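Local coordinates for protein glucanase (Clostridium thermocellum, PDB 5GXX) that probably hydrolyses beta-1,4-glucan chains of cellulose as a cellulosomal family 9 endoglucanase that carries a cellulose-binding module, at residues A[454-468]-A[549-563]. The protein carries 1 engineered substitution. Sequence-based numbering, arbitrary orientation.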
ATOM      1  N   ASN A 454       5.491  14.899 -15.425  1.00 22.02           N
ATOM      2  CA  ASN A 454       5.098  13.509 -15.257  1.00 22.84           C
ATOM      3  C   ASN A 454       5.051  12.793 -16.610  1.00 22.99           C
ATOM      4  O   ASN A 454       5.351  11.600 -16.714  1.00 23.93           O
ATOM      5  CB  ASN A 454       3.771  13.412 -14.504  1.00 21.23           C
ATOM      6  CG  ASN A 454       3.575  12.065 -13.837  1.00 23.32           C
ATOM      7  OD1 ASN A 454       4.380  11.642 -13.007  1.00 24.48           O
ATOM      8  ND2 ASN A 454       2.502  11.382 -14.202  1.00 26.10           N
ATOM      9  N   GLN A 455       4.680  13.540 -17.642  1.00 24.87           N
ATOM     10  CA  GLN A 455       4.701  13.061 -19.019  1.00 26.73           C
ATOM     11  C   GLN A 455       4.582  14.272 -19.927  1.00 26.90           C
ATOM     12  O   GLN A 455       3.763  15.162 -19.689  1.00 25.18           O
ATOM     13  CB  GLN A 455       3.530  12.118 -19.296  1.00 27.41           C
ATOM     14  CG  GLN A 455       3.692  11.312 -20.581  1.00 31.18           C
ATOM     15  CD  GLN A 455       2.518  10.385 -20.859  1.00 34.66           C
ATOM     16  OE1 GLN A 455       1.732  10.063 -19.962  1.00 34.69           O
ATOM     17  NE2 GLN A 455       2.398   9.947 -22.109  1.00 35.65           N
ATOM     18  N   ALA A 456       5.396  14.293 -20.977  1.00 27.67           N
ATOM     19  CA  ALA A 456       5.316  15.328 -21.999  1.00 27.91           C
ATOM     20  C   ALA A 456       4.875  14.643 -23.287  1.00 28.21           C
ATOM     21  O   ALA A 456       5.225  13.492 -23.534  1.00 28.90           O
ATOM     22  CB  ALA A 456       6.666  16.000 -22.180  1.00 28.96           C
ATOM     23  N   SER A 457       4.097  15.348 -24.096  1.00 28.91           N
ATOM     24  CA  SER A 457       3.597  14.785 -25.339  1.00 28.77           C
ATOM     25  C   SER A 457       3.478  15.902 -26.367  1.00 29.06           C
ATOM     26  O   SER A 457       3.460  17.072 -25.996  1.00 29.07           O
ATOM     27  CB  SER A 457       2.250  14.130 -25.062  1.00 28.78           C
ATOM     28  OG  SER A 457       1.428  14.094 -26.210  1.00 27.40           O
ATOM     29  N   ASP A 458       3.391  15.575 -27.655  1.00 29.17           N
ATOM     30  CA  ASP A 458       3.216  16.663 -28.614  1.00 29.64           C
ATOM     31  C   ASP A 458       1.856  17.352 -28.506  1.00 27.07           C
ATOM     32  O   ASP A 458       1.636  18.389 -29.124  1.00 27.50           O
ATOM     33  CB  ASP A 458       3.600  16.300 -30.059  1.00 31.51           C
ATOM     34  CG  ASP A 458       2.991  15.002 -30.534  1.00 37.57           C
ATOM     35  OD1 ASP A 458       1.949  14.581 -29.982  1.00 42.22           O
ATOM     36  OD2 ASP A 458       3.560  14.414 -31.483  1.00 40.53           O
ATOM     37  N   HIS A 459       0.954  16.818 -27.687  1.00 24.69           N
ATOM     38  CA  HIS A 459      -0.302  17.526 -27.466  1.00 23.31           C
ATOM     39  C   HIS A 459      -0.714  17.778 -26.017  1.00 21.70           C
ATOM     40  O   HIS A 459      -1.789  18.314 -25.799  1.00 22.62           O
ATOM     41  CB  HIS A 459      -1.452  16.886 -28.249  1.00 22.56           C
ATOM     42  CG  HIS A 459      -1.863  15.548 -27.722  1.00 24.04           C
ATOM     43  ND1 HIS A 459      -3.002  15.372 -26.966  1.00 23.82           N
ATOM     44  CD2 HIS A 459      -1.306  14.322 -27.855  1.00 24.26           C
ATOM     45  CE1 HIS A 459      -3.130  14.093 -26.658  1.00 22.86           C
ATOM     46  NE2 HIS A 459      -2.111  13.435 -27.180  1.00 27.02           N
ATOM     47  N   PHE A 460       0.116  17.417 -25.040  1.00 21.96           N
ATOM     48  CA  PHE A 460      -0.182  17.746 -23.638  1.00 20.55           C
ATOM     49  C   PHE A 460       1.048  17.881 -22.740  1.00 21.18           C
ATOM     50  O   PHE A 460       2.135  17.381 -23.056  1.00 20.94           O
ATOM     51  CB  PHE A 460      -1.162  16.729 -23.036  1.00 20.26           C
ATOM     52  CG  PHE A 460      -0.604  15.347 -22.843  1.00 21.09           C
ATOM     53  CD1 PHE A 460       0.298  15.081 -21.814  1.00 21.07           C
ATOM     54  CD2 PHE A 460      -1.036  14.296 -23.648  1.00 22.12           C
ATOM     55  CE1 PHE A 460       0.804  13.813 -21.633  1.00 20.98           C
ATOM     56  CE2 PHE A 460      -0.545  13.009 -23.456  1.00 22.69           C
ATOM     57  CZ  PHE A 460       0.371  12.768 -22.444  1.00 22.79           C
ATOM     58  N   THR A 461       0.845  18.568 -21.614  1.00 21.09           N
ATOM     59  CA  THR A 461       1.781  18.562 -20.489  1.00 21.10           C
ATOM     60  C   THR A 461       1.091  17.887 -19.309  1.00 19.48           C
ATOM     61  O   THR A 461      -0.045  18.226 -19.012  1.00 19.51           O
ATOM     62  CB  THR A 461       2.136  20.005 -20.082  1.00 21.03           C
ATOM     63  OG1 THR A 461       2.923  20.608 -21.113  1.00 23.89           O
ATOM     64  CG2 THR A 461       2.958  20.035 -18.794  1.00 21.54           C
ATOM     65  N   GLU A 462       1.767  16.961 -18.631  1.00 19.32           N
ATOM     66  CA  GLU A 462       1.207  16.379 -17.423  1.00 19.13           C
ATOM     67  C   GLU A 462       2.184  16.632 -16.283  1.00 18.77           C
ATOM     68  O   GLU A 462       3.367  16.291 -16.381  1.00 19.21           O
ATOM     69  CB  GLU A 462       0.960  14.881 -17.598  1.00 20.01           C
ATOM     70  CG  GLU A 462       0.249  14.257 -16.421  1.00 19.24           C
ATOM     71  CD  GLU A 462      -0.084  12.806 -16.685  1.00 22.22           C
ATOM     72  OE1 GLU A 462      -1.145  12.530 -17.291  1.00 24.32           O
ATOM     73  OE2 GLU A 462       0.735  11.951 -16.291  1.00 25.51           O
ATOM     74  N   ILE A 463       1.652  17.210 -15.212  1.00 17.47           N
ATOM     75  CA  ILE A 463       2.458  17.646 -14.069  1.00 16.82           C
ATOM     76  C   ILE A 463       2.135  16.786 -12.847  1.00 17.16           C
ATOM     77  O   ILE A 463       0.967  16.518 -12.574  1.00 17.28           O
ATOM     78  CB  ILE A 463       2.149  19.127 -13.728  1.00 16.50           C
ATOM     79  CG1 ILE A 463       2.474  20.086 -14.885  1.00 16.97           C
ATOM     80  CG2 ILE A 463       2.903  19.575 -12.476  1.00 16.06           C
ATOM     81  CD1 ILE A 463       3.897  20.015 -15.377  1.00 18.29           C
ATOM     82  N   LYS A 464       3.171  16.351 -12.134  1.00 17.43           N
ATOM     83  CA  LYS A 464       3.011  15.846 -10.777  1.00 17.90           C
ATOM     84  C   LYS A 464       3.384  16.996  -9.839  1.00 18.02           C
ATOM     85  O   LYS A 464       4.489  17.547  -9.920  1.00 17.53           O
ATOM     86  CB  LYS A 464       3.886  14.610 -10.536  1.00 18.51           C
ATOM     87  CG  LYS A 464       3.892  14.124  -9.104  1.00 19.67           C
ATOM     88  CD  LYS A 464       4.883  12.990  -8.953  1.00 23.48           C
ATOM     89  CE  LYS A 464       5.059  12.552  -7.511  1.00 28.65           C
ATOM     90  NZ  LYS A 464       5.894  11.317  -7.440  1.00 32.84           N
ATOM     91  N   ALA A 465       2.456  17.355  -8.956  1.00 15.01           N
ATOM     92  CA  ALA A 465       2.691  18.486  -8.052  1.00 14.99           C
ATOM     93  C   ALA A 465       2.372  18.138  -6.597  1.00 15.42           C
ATOM     94  O   ALA A 465       1.322  17.583  -6.294  1.00 15.54           O
ATOM     95  CB  ALA A 465       1.873  19.680  -8.509  1.00 14.78           C
ATOM     96  N   LEU A 466       3.299  18.493  -5.708  1.00 15.37           N
ATOM     97  CA  LEU A 466       3.142  18.247  -4.281  1.00 15.91           C
ATOM     98  C   LEU A 466       3.104  19.591  -3.571  1.00 16.19           C
ATOM     99  O   LEU A 466       4.106  20.301  -3.545  1.00 16.55           O
ATOM    100  CB  LEU A 466       4.333  17.440  -3.756  1.00 15.80           C
ATOM    101  CG  LEU A 466       4.127  15.923  -3.739  1.00 16.26           C
ATOM    102  CD1 LEU A 466       3.992  15.333  -5.145  1.00 19.42           C
ATOM    103  CD2 LEU A 466       5.311  15.301  -2.986  1.00 18.00           C
ATOM    104  N   LEU A 467       1.943  19.941  -3.026  1.00 16.07           N
ATOM    105  CA  LEU A 467       1.831  21.176  -2.235  1.00 16.23           C
ATOM    106  C   LEU A 467       2.242  20.850  -0.799  1.00 15.43           C
ATOM    107  O   LEU A 467       1.606  20.034  -0.122  1.00 15.70           O
ATOM    108  CB  LEU A 467       0.413  21.742  -2.286  1.00 15.43           C
ATOM    109  CG  LEU A 467       0.214  23.010  -1.435  1.00 16.81           C
ATOM    110  CD1 LEU A 467       1.136  24.155  -1.849  1.00 18.66           C
ATOM    111  CD2 LEU A 467      -1.242  23.459  -1.455  1.00 16.92           C
ATOM    112  N   ASN A 468       3.323  21.486  -0.362  1.00 15.49           N
ATOM    113  CA  ASN A 468       3.998  21.197   0.905  1.00 14.37           C
ATOM    114  C   ASN A 468       3.614  22.158   2.036  1.00 14.25           C
ATOM    115  O   ASN A 468       3.563  23.367   1.841  1.00 15.41           O
ATOM    116  CB  ASN A 468       5.521  21.296   0.731  1.00 15.92           C
ATOM    117  CG  ASN A 468       6.135  20.072   0.080  1.00 15.03           C
ATOM    118  OD1 ASN A 468       6.875  19.326   0.720  1.00 16.85           O
ATOM    119  ND2 ASN A 468       5.885  19.887  -1.214  1.00 16.92           N
ATOM    120  N   ALA A 549       2.525  16.820   2.458  1.00 14.97           N
ATOM    121  CA  ALA A 549       2.261  17.382   1.139  1.00 15.23           C
ATOM    122  C   ALA A 549       1.073  16.658   0.524  1.00 15.04           C
ATOM    123  O   ALA A 549       0.859  15.474   0.804  1.00 15.89           O
ATOM    124  CB  ALA A 549       3.494  17.276   0.237  1.00 16.25           C
ATOM    125  N   ALA A 550       0.315  17.373  -0.301  1.00 15.66           N
ATOM    126  CA  ALA A 550      -0.720  16.734  -1.107  1.00 14.77           C
ATOM    127  C   ALA A 550      -0.298  16.608  -2.573  1.00 15.24           C
ATOM    128  O   ALA A 550       0.119  17.601  -3.191  1.00 15.15           O
ATOM    129  CB  ALA A 550      -2.014  17.515  -0.973  1.00 15.76           C
ATOM    130  N   GLU A 551      -0.384  15.387  -3.109  1.00 15.57           N
ATOM    131  CA  GLU A 551      -0.002  15.086  -4.485  1.00 15.19           C
ATOM    132  C   GLU A 551      -1.198  15.135  -5.421  1.00 15.34           C
ATOM    133  O   GLU A 551      -2.252  14.567  -5.123  1.00 15.07           O
ATOM    134  CB  GLU A 551       0.696  13.728  -4.584  1.00 15.96           C
ATOM    135  CG  GLU A 551       1.070  13.350  -6.015  1.00 14.86           C
ATOM    136  CD  GLU A 551       1.894  12.076  -6.112  1.00 17.15           C
ATOM    137  OE1 GLU A 551       2.482  11.637  -5.101  1.00 22.13           O
ATOM    138  OE2 GLU A 551       1.958  11.507  -7.221  1.00 19.14           O
ATOM    139  N   LEU A 552      -1.019  15.854  -6.525  1.00 14.44           N
ATOM    140  CA  LEU A 552      -1.974  15.860  -7.633  1.00 14.48           C
ATOM    141  C   LEU A 552      -1.199  15.647  -8.936  1.00 15.40           C
ATOM    142  O   LEU A 552      -0.101  16.194  -9.109  1.00 15.66           O
ATOM    143  CB  LEU A 552      -2.683  17.221  -7.673  1.00 13.44           C
ATOM    144  CG  LEU A 552      -3.763  17.414  -8.747  1.00 14.37           C
ATOM    145  CD1 LEU A 552      -4.953  16.522  -8.509  1.00 16.20           C
ATOM    146  CD2 LEU A 552      -4.222  18.870  -8.750  1.00 16.74           C
ATOM    147  N   GLN A 553      -1.763  14.859  -9.852  1.00 14.08           N
ATOM    148  CA  GLN A 553      -1.225  14.748 -11.207  1.00 15.09           C
ATOM    149  C   GLN A 553      -2.298  15.309 -12.114  1.00 16.28           C
ATOM    150  O   GLN A 553      -3.416  14.798 -12.158  1.00 16.76           O
ATOM    151  CB  GLN A 553      -0.880  13.302 -11.580  1.00 14.83           C
ATOM    152  CG  GLN A 553       0.348  12.774 -10.839  1.00 17.18           C
ATOM    153  CD  GLN A 553       0.482  11.270 -10.881  1.00 18.17           C
ATOM    154  OE1 GLN A 553       0.102  10.627 -11.860  1.00 20.36           O
ATOM    155  NE2 GLN A 553       1.051  10.702  -9.820  1.00 16.72           N
ATOM    156  N   PHE A 554      -1.973  16.392 -12.809  1.00 15.63           N
ATOM    157  CA  PHE A 554      -2.942  16.987 -13.719  1.00 15.83           C
ATOM    158  C   PHE A 554      -2.362  17.073 -15.115  1.00 16.54           C
ATOM    159  O   PHE A 554      -1.146  17.190 -15.293  1.00 17.66           O
ATOM    160  CB  PHE A 554      -3.440  18.345 -13.208  1.00 16.02           C
ATOM    161  CG  PHE A 554      -2.362  19.380 -13.012  1.00 17.18           C
ATOM    162  CD1 PHE A 554      -1.985  20.217 -14.049  1.00 19.22           C
ATOM    163  CD2 PHE A 554      -1.758  19.548 -11.772  1.00 16.24           C
ATOM    164  CE1 PHE A 554      -1.021  21.197 -13.868  1.00 15.06           C
ATOM    165  CE2 PHE A 554      -0.780  20.516 -11.577  1.00 16.54           C
ATOM    166  CZ  PHE A 554      -0.408  21.347 -12.621  1.00 18.64           C
ATOM    167  N   ARG A 555      -3.257  16.970 -16.090  1.00 16.62           N
ATOM    168  CA  ARG A 555      -2.886  17.043 -17.497  1.00 18.46           C
ATOM    169  C   ARG A 555      -3.636  18.197 -18.153  1.00 18.23           C
ATOM    170  O   ARG A 555      -4.842  18.368 -17.929  1.00 17.80           O
ATOM    171  CB  ARG A 555      -3.246  15.716 -18.177  1.00 19.29           C
ATOM    172  CG  ARG A 555      -2.868  15.632 -19.651  1.00 20.39           C
ATOM    173  CD  ARG A 555      -3.320  14.314 -20.302  1.00 20.77           C
ATOM    174  NE  ARG A 555      -2.636  13.175 -19.699  1.00 24.09           N
ATOM    175  CZ  ARG A 555      -2.589  11.954 -20.227  1.00 26.04           C
ATOM    176  NH1 ARG A 555      -3.169  11.703 -21.389  1.00 25.80           N
ATOM    177  NH2 ARG A 555      -1.933  10.987 -19.594  1.00 25.73           N
ATOM    178  N   ILE A 556      -2.914  18.982 -18.950  1.00 17.25           N
ATOM    179  CA  ILE A 556      -3.496  20.053 -19.757  1.00 18.73           C
ATOM    180  C   ILE A 556      -3.195  19.677 -21.206  1.00 19.09           C
ATOM    181  O   ILE A 556      -2.035  19.544 -21.581  1.00 19.62           O
ATOM    182  CB  ILE A 556      -2.887  21.411 -19.353  1.00 19.09           C
ATOM    183  CG1 ILE A 556      -3.072  21.650 -17.848  1.00 20.60           C
ATOM    184  CG2 ILE A 556      -3.493  22.548 -20.181  1.00 19.19           C
ATOM    185  CD1 ILE A 556      -2.076  22.630 -17.232  1.00 23.97           C
ATOM    186  N   ALA A 557      -4.238  19.454 -22.001  1.00 20.19           N
ATOM    187  CA  ALA A 557      -4.074  18.787 -23.299  1.00 20.53           C
ATOM    188  C   ALA A 557      -4.794  19.514 -24.427  1.00 21.36           C
ATOM    189  O   ALA A 557      -5.965  19.862 -24.307  1.00 21.62           O
ATOM    190  CB  ALA A 557      -4.564  17.344 -23.232  1.00 20.61           C
ATOM    191  N   ALA A 558      -4.067  19.751 -25.510  1.00 22.21           N
ATOM    192  CA  ALA A 558      -4.664  20.076 -26.802  1.00 21.64           C
ATOM    193  C   ALA A 558      -5.185  18.775 -27.407  1.00 22.42           C
ATOM    194  O   ALA A 558      -4.839  17.692 -26.930  1.00 21.38           O
ATOM    195  CB  ALA A 558      -3.617  20.684 -27.693  1.00 22.97           C
ATOM    196  N   PRO A 559      -6.031  18.865 -28.449  1.00 22.56           N
ATOM    197  CA  PRO A 559      -6.611  17.652 -29.022  1.00 22.88           C
ATOM    198  C   PRO A 559      -5.565  16.651 -29.500  1.00 22.88           C
ATOM    199  O   PRO A 559      -4.513  17.052 -30.004  1.00 21.97           O
ATOM    200  CB  PRO A 559      -7.458  18.193 -30.180  1.00 23.03           C
ATOM    201  CG  PRO A 559      -7.854  19.553 -29.716  1.00 21.21           C
ATOM    202  CD  PRO A 559      -6.639  20.082 -29.019  1.00 23.36           C
ATOM    203  N   GLN A 560      -5.826  15.362 -29.290  1.00 23.02           N
ATOM    204  CA  GLN A 560      -4.946  14.324 -29.806  1.00 24.18           C
ATOM    205  C   GLN A 560      -4.808  14.492 -31.318  1.00 24.38           C
ATOM    206  O   GLN A 560      -5.799  14.731 -32.013  1.00 25.28           O
ATOM    207  CB  GLN A 560      -5.522  12.952 -29.473  1.00 25.32           C
ATOM    208  CG  GLN A 560      -4.620  11.786 -29.806  1.00 28.45           C
ATOM    209  CD  GLN A 560      -5.425  10.526 -30.013  1.00 34.24           C
ATOM    210  OE1 GLN A 560      -6.408  10.290 -29.306  1.00 36.93           O
ATOM    211  NE2 GLN A 560      -5.031   9.719 -30.991  1.00 33.57           N
ATOM    212  N   GLY A 561      -3.573  14.391 -31.804  1.00 24.51           N
ATOM    213  CA  GLY A 561      -3.273  14.556 -33.223  1.00 24.46           C
ATOM    214  C   GLY A 561      -2.753  15.931 -33.594  1.00 24.35           C
ATOM    215  O   GLY A 561      -2.126  16.084 -34.638  1.00 24.16           O
ATOM    216  N   THR A 562      -2.970  16.926 -32.734  1.00 24.55           N
ATOM    217  CA  THR A 562      -2.413  18.257 -32.972  1.00 24.12           C
ATOM    218  C   THR A 562      -0.923  18.331 -32.638  1.00 24.50           C
ATOM    219  O   THR A 562      -0.411  17.516 -31.869  1.00 23.36           O
ATOM    220  CB  THR A 562      -3.190  19.371 -32.241  1.00 24.22           C
ATOM    221  OG1 THR A 562      -3.085  19.186 -30.824  1.00 22.93           O
ATOM    222  CG2 THR A 562      -4.647  19.364 -32.661  1.00 24.23           C
ATOM    223  N   LYS A 563      -0.236  19.294 -33.246  1.00 24.61           N
ATOM    224  CA  LYS A 563       1.222  19.367 -33.190  1.00 26.52           C
ATOM    225  C   LYS A 563       1.733  20.734 -32.735  1.00 27.02           C
ATOM    226  O   LYS A 563       2.919  21.036 -32.887  1.00 29.15           O
ATOM    227  CB  LYS A 563       1.844  19.004 -34.547  1.00 26.71           C
ATOM    228  CG  LYS A 563       1.333  17.715 -35.187  1.00 26.72           C
ATOM    229  CD  LYS A 563       1.884  16.473 -34.515  1.00 27.71           C
ATOM    230  CE  LYS A 563       1.346  15.230 -35.204  1.00 28.75           C
ATOM    231  NZ  LYS A 563       1.893  14.006 -34.577  1.00 33.75           N
TER
HETATM  232  O   HOH W   1      -0.656  14.674 -31.264  1.00 25.56           O
HETATM  233  O   HOH W   2      -0.678  20.013 -29.845  1.00 25.65           O
HETATM  234  O   HOH W   3      -1.143  10.902 -14.310  1.00 33.89           O
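The guanidinium of Arg555 lies flat over one face of the Phe460 ring, planes 11° apart and centres 4.0 Å from each other, a stacked cation-pi pair; Ser457 CB covers the ring's opposite face. At the edge of the guanidinium sits the Glu462 carboxylate: Arg555 NE and NH2 each donate to Glu462 OE1 at 2.9 Å, a side-on salt bridge closing on a single oxygen. With the chain bent at chi3 (-64°), Arg555 CD and the guanidinium both lie over the Phe460 ring. Glu462 OE2 takes a hydrogen bond from Asn454 ND2 at 2.8 Å, so both carboxylate oxygens are engaged. Farther along, Gln560 CA rests over one face of the His459 imidazole, 3.7 Å from its centroid, and Phe460 CD2 over the other, while His459 ND1 donates nearly in the ring plane to Ala558 O at 3.0 Å. On the other side of the sheet Ile463 CB presses on a face of Phe554 in a CH-pi contact, 3.9 Å from the ring centroid. Paired backbone hydrogen bonds from Thr461–Ile556 to Leu467–Ala550 zip the antiparallel strands together; on the other flank of 460-468, Asn454 and Gln455 of strand 447-456 both face Glu462, a classic beta bulge. Strand 460-469 runs between 447-456 and 549-557 in one sheet of the domain assigned to a cellulose-binding family; on this sheet Ile463 and Ala465 pack against strand 481-488, and Leu552 against 527-534, both of the second sheet, as in a beta-sandwich.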